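Local coordinates for lipolytic protein G-D-S-L family (Chitinophaga pinensis, PDB 4Q7Q) that is of unknown function but, as a member of the GDSL-like lipase/acylhydrolase family of the SGNH hydrolase clan, probably hydrolyses ester bonds, at residues F192-N197 / N220-Y225. Numbering follows the deposited sequence.
Sequences FKHLKN and NNEYPY
Asn221 turns its side-chain amide against the backbone of strand 193-196 and bonds it much as a neighbouring strand would. Its OD1 accepts the backbone N of Lys196 at 3.0 Å, the donor tilted 20° from the carbonyl plane, while its ND2 gives one hydrogen to His194 O, also at 3.0 Å. The other ND2 hydrogen goes to Glu222 O, so three bonds fix the amide's rotation. Farther along, the true backbone takes over: His194 N meets a lone pair of Pro224 O at 2.8 Å, nearly straight. The buried, apolar packing lies beside this bond. Pro224 CB lies 3.8 Å from Lys193 CG and also reaches Leu195 CD2, with Phe216 covering the proline and the leucine. The extended Lys193 chain passes obliquely by the Tyr225 ring, CG to CE1 3.6 Å, and both polar ends finish on Asp134, the lysine in a salt bridge with its carboxylate and the tyrosine on its backbone oxygen. Toward solvent the grip is looser. The His194 ring, stacked with Tyr203, swings beside its own carbonyl carbon (chi1 174°, CG anti to N), which brings NE2 to Glu222 OE1 at 3.0 Å; ring and carboxylate are nearly coplanar, though the bond bends to 149°. At the outer end Lys196 NZ sits above the carbonyl plane of exposed Asn220, 3.0 Å from its OD1. The arrangement is an irregular segment running antiparallel to strand 193-196 of the two-stranded hairpin formed with 203-206, an outlying element about 24 Å from the chain's centre (centre to centre) in an SGNH-type fold, with Tyr223 reaching Asp235 of a probable Ser-His-Asp triad.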
ATOM      1  N   PHE A 192       2.461 -10.438 -17.305  1.00 20.80           N
ATOM      2  CA  PHE A 192       1.479 -10.398 -18.384  1.00 19.38           C
ATOM      3  C   PHE A 192       0.088 -10.532 -17.802  1.00 18.15           C
ATOM      4  O   PHE A 192      -0.075 -10.876 -16.629  1.00 19.49           O
ATOM      5  CB  PHE A 192       1.715 -11.522 -19.405  1.00 21.64           C
ATOM      6  CG  PHE A 192       1.622 -12.910 -18.821  1.00 22.93           C
ATOM      7  CD1 PHE A 192       2.753 -13.543 -18.323  1.00 22.98           C
ATOM      8  CD2 PHE A 192       0.402 -13.572 -18.756  1.00 24.58           C
ATOM      9  CE1 PHE A 192       2.672 -14.816 -17.783  1.00 24.32           C
ATOM     10  CE2 PHE A 192       0.314 -14.844 -18.214  1.00 25.37           C
ATOM     11  CZ  PHE A 192       1.455 -15.463 -17.726  1.00 25.52           C
ATOM     12  N   LYS A 193      -0.902 -10.240 -18.638  1.00 17.60           N
ATOM     13  CA  LYS A 193      -2.293 -10.508 -18.335  1.00 18.76           C
ATOM     14  C   LYS A 193      -2.743 -11.549 -19.356  1.00 19.27           C
ATOM     15  O   LYS A 193      -2.541 -11.370 -20.551  1.00 19.46           O
ATOM     16  CB  LYS A 193      -3.100  -9.220 -18.484  1.00 22.84           C
ATOM     17  CG  LYS A 193      -4.153  -8.965 -17.417  1.00 24.93           C
ATOM     18  CD  LYS A 193      -4.788  -7.597 -17.642  1.00 25.14           C
ATOM     19  CE  LYS A 193      -5.957  -7.320 -16.715  1.00 27.62           C
ATOM     20  NZ  LYS A 193      -6.601  -6.028 -17.093  1.00 28.11           N
ATOM     21  N   HIS A 194      -3.333 -12.632 -18.861  1.00 19.98           N
ATOM     22  CA  HIS A 194      -3.753 -13.776 -19.650  1.00 20.97           C
ATOM     23  C   HIS A 194      -5.166 -13.496 -20.161  1.00 19.52           C
ATOM     24  O   HIS A 194      -6.131 -13.590 -19.408  1.00 20.96           O
ATOM     25  CB  HIS A 194      -3.709 -14.997 -18.723  1.00 24.00           C
ATOM     26  CG  HIS A 194      -4.253 -16.258 -19.312  1.00 28.50           C
ATOM     27  ND1 HIS A 194      -3.608 -16.958 -20.305  1.00 30.58           N
ATOM     28  CD2 HIS A 194      -5.361 -16.976 -19.003  1.00 30.15           C
ATOM     29  CE1 HIS A 194      -4.303 -18.042 -20.602  1.00 31.32           C
ATOM     30  NE2 HIS A 194      -5.372 -18.076 -19.826  1.00 31.07           N
ATOM     31  N   LEU A 195      -5.288 -13.129 -21.435  1.00 19.49           N
ATOM     32  CA  LEU A 195      -6.554 -12.605 -21.948  1.00 19.05           C
ATOM     33  C   LEU A 195      -6.930 -13.196 -23.288  1.00 20.01           C
ATOM     34  O   LEU A 195      -6.067 -13.546 -24.086  1.00 20.79           O
ATOM     35  CB  LEU A 195      -6.449 -11.091 -22.121  1.00 20.82           C
ATOM     36  CG  LEU A 195      -6.125 -10.266 -20.880  1.00 20.30           C
ATOM     37  CD1 LEU A 195      -5.781  -8.836 -21.285  1.00 21.29           C
ATOM     38  CD2 LEU A 195      -7.298 -10.284 -19.913  1.00 21.88           C
ATOM     39  N   LYS A 196      -8.231 -13.276 -23.543  1.00 21.04           N
ATOM     40  CA  LYS A 196      -8.712 -13.647 -24.859  1.00 22.40           C
ATOM     41  C   LYS A 196      -8.414 -12.556 -25.877  1.00 22.40           C
ATOM     42  O   LYS A 196      -8.613 -11.367 -25.614  1.00 23.78           O
ATOM     43  CB  LYS A 196     -10.212 -13.950 -24.831  1.00 23.26           C
ATOM     44  CG  LYS A 196     -10.560 -15.237 -24.104  1.00 26.33           C
ATOM     45  CD  LYS A 196     -12.024 -15.576 -24.258  1.00 28.05           C
ATOM     46  CE  LYS A 196     -12.345 -16.897 -23.577  1.00 30.30           C
ATOM     47  NZ  LYS A 196     -13.777 -17.241 -23.719  1.00 31.25           N
ATOM     48  N   ASN A 197      -7.919 -12.975 -27.034  1.00 22.01           N
ATOM     49  CA  ASN A 197      -7.692 -12.091 -28.164  1.00 21.39           C
ATOM     50  C   ASN A 197      -9.042 -11.800 -28.811  1.00 22.41           C
ATOM     51  O   ASN A 197      -9.717 -12.717 -29.256  1.00 23.45           O
ATOM     52  CB  ASN A 197      -6.751 -12.803 -29.139  1.00 20.23           C
ATOM     53  CG  ASN A 197      -6.419 -11.977 -30.366  1.00 21.22           C
ATOM     54  OD1 ASN A 197      -7.115 -11.021 -30.705  1.00 21.76           O
ATOM     55  ND2 ASN A 197      -5.353 -12.365 -31.054  1.00 22.79           N
ATOM     56  N   ASN A 220     -16.165 -14.004 -19.046  1.00 40.38           N
ATOM     57  CA  ASN A 220     -15.691 -14.718 -20.227  1.00 40.71           C
ATOM     58  C   ASN A 220     -14.165 -14.655 -20.333  1.00 39.37           C
ATOM     59  O   ASN A 220     -13.615 -14.293 -21.374  1.00 42.32           O
ATOM     60  CB  ASN A 220     -16.353 -14.156 -21.492  1.00 42.80           C
ATOM     61  CG  ASN A 220     -15.998 -14.938 -22.748  1.00 45.20           C
ATOM     62  OD1 ASN A 220     -16.405 -16.088 -22.917  1.00 47.60           O
ATOM     63  ND2 ASN A 220     -15.240 -14.309 -23.641  1.00 44.64           N
ATOM     64  N   ASN A 221     -13.490 -15.001 -19.239  1.00 34.98           N
ATOM     65  CA  ASN A 221     -12.032 -15.002 -19.187  1.00 32.08           C
ATOM     66  C   ASN A 221     -11.574 -15.617 -17.871  1.00 31.35           C
ATOM     67  O   ASN A 221     -12.016 -15.194 -16.801  1.00 31.93           O
ATOM     68  CB  ASN A 221     -11.491 -13.569 -19.303  1.00 30.11           C
ATOM     69  CG  ASN A 221     -10.064 -13.508 -19.836  1.00 28.17           C
ATOM     70  OD1 ASN A 221      -9.833 -13.058 -20.960  1.00 26.83           O
ATOM     71  ND2 ASN A 221      -9.099 -13.920 -19.015  1.00 25.92           N
ATOM     72  N   GLU A 222     -10.691 -16.611 -17.949  1.00 29.82           N
ATOM     73  CA  GLU A 222     -10.074 -17.194 -16.760  1.00 29.49           C
ATOM     74  C   GLU A 222      -9.333 -16.106 -15.992  1.00 26.49           C
ATOM     75  O   GLU A 222      -9.115 -15.015 -16.521  1.00 25.30           O
ATOM     76  CB  GLU A 222      -9.094 -18.297 -17.163  1.00 32.76           C
ATOM     77  CG  GLU A 222      -9.722 -19.411 -17.981  1.00 35.79           C
ATOM     78  CD  GLU A 222      -8.690 -20.283 -18.670  1.00 37.95           C
ATOM     79  OE1 GLU A 222      -7.544 -19.823 -18.860  1.00 39.29           O
ATOM     80  OE2 GLU A 222      -9.027 -21.434 -19.021  1.00 38.89           O
ATOM     81  N   TYR A 223      -8.946 -16.397 -14.752  1.00 24.37           N
ATOM     82  CA  TYR A 223      -8.215 -15.421 -13.946  1.00 23.32           C
ATOM     83  C   TYR A 223      -6.964 -14.992 -14.698  1.00 23.04           C
ATOM     84  O   TYR A 223      -6.161 -15.831 -15.094  1.00 24.59           O
ATOM     85  CB  TYR A 223      -7.847 -15.996 -12.583  1.00 23.59           C
ATOM     86  CG  TYR A 223      -7.189 -14.970 -11.687  1.00 22.36           C
ATOM     87  CD1 TYR A 223      -7.924 -13.909 -11.154  1.00 21.73           C
ATOM     88  CD2 TYR A 223      -5.835 -15.047 -11.382  1.00 21.93           C
ATOM     89  CE1 TYR A 223      -7.330 -12.962 -10.345  1.00 22.69           C
ATOM     90  CE2 TYR A 223      -5.232 -14.100 -10.569  1.00 22.47           C
ATOM     91  CZ  TYR A 223      -5.988 -13.063 -10.053  1.00 23.06           C
ATOM     92  OH  TYR A 223      -5.393 -12.117  -9.250  1.00 23.38           O
ATOM     93  N   PRO A 224      -6.811 -13.681 -14.927  1.00 21.43           N
ATOM     94  CA  PRO A 224      -5.795 -13.219 -15.883  1.00 20.67           C
ATOM     95  C   PRO A 224      -4.366 -13.150 -15.333  1.00 20.97           C
ATOM     96  O   PRO A 224      -3.444 -12.833 -16.091  1.00 20.48           O
ATOM     97  CB  PRO A 224      -6.291 -11.822 -16.256  1.00 20.85           C
ATOM     98  CG  PRO A 224      -7.020 -11.359 -15.024  1.00 22.13           C
ATOM     99  CD  PRO A 224      -7.698 -12.590 -14.485  1.00 21.80           C
ATOM    100  N   TYR A 225      -4.173 -13.454 -14.054  1.00 21.56           N
ATOM    101  CA  TYR A 225      -2.827 -13.469 -13.484  1.00 21.49           C
ATOM    102  C   TYR A 225      -2.443 -14.835 -12.907  1.00 23.75           C
ATOM    103  O   TYR A 225      -2.406 -15.006 -11.691  1.00 23.57           O
ATOM    104  CB  TYR A 225      -2.703 -12.392 -12.399  1.00 20.52           C
ATOM    105  CG  TYR A 225      -2.785 -10.968 -12.900  1.00 18.71           C
ATOM    106  CD1 TYR A 225      -2.093 -10.563 -14.037  1.00 19.38           C
ATOM    107  CD2 TYR A 225      -3.548 -10.023 -12.226  1.00 18.08           C
ATOM    108  CE1 TYR A 225      -2.158  -9.255 -14.488  1.00 19.27           C
ATOM    109  CE2 TYR A 225      -3.623  -8.706 -12.666  1.00 18.14           C
ATOM    110  CZ  TYR A 225      -2.929  -8.327 -13.801  1.00 19.88           C
ATOM    111  OH  TYR A 225      -2.992  -7.023 -14.238  1.00 21.07           O
TER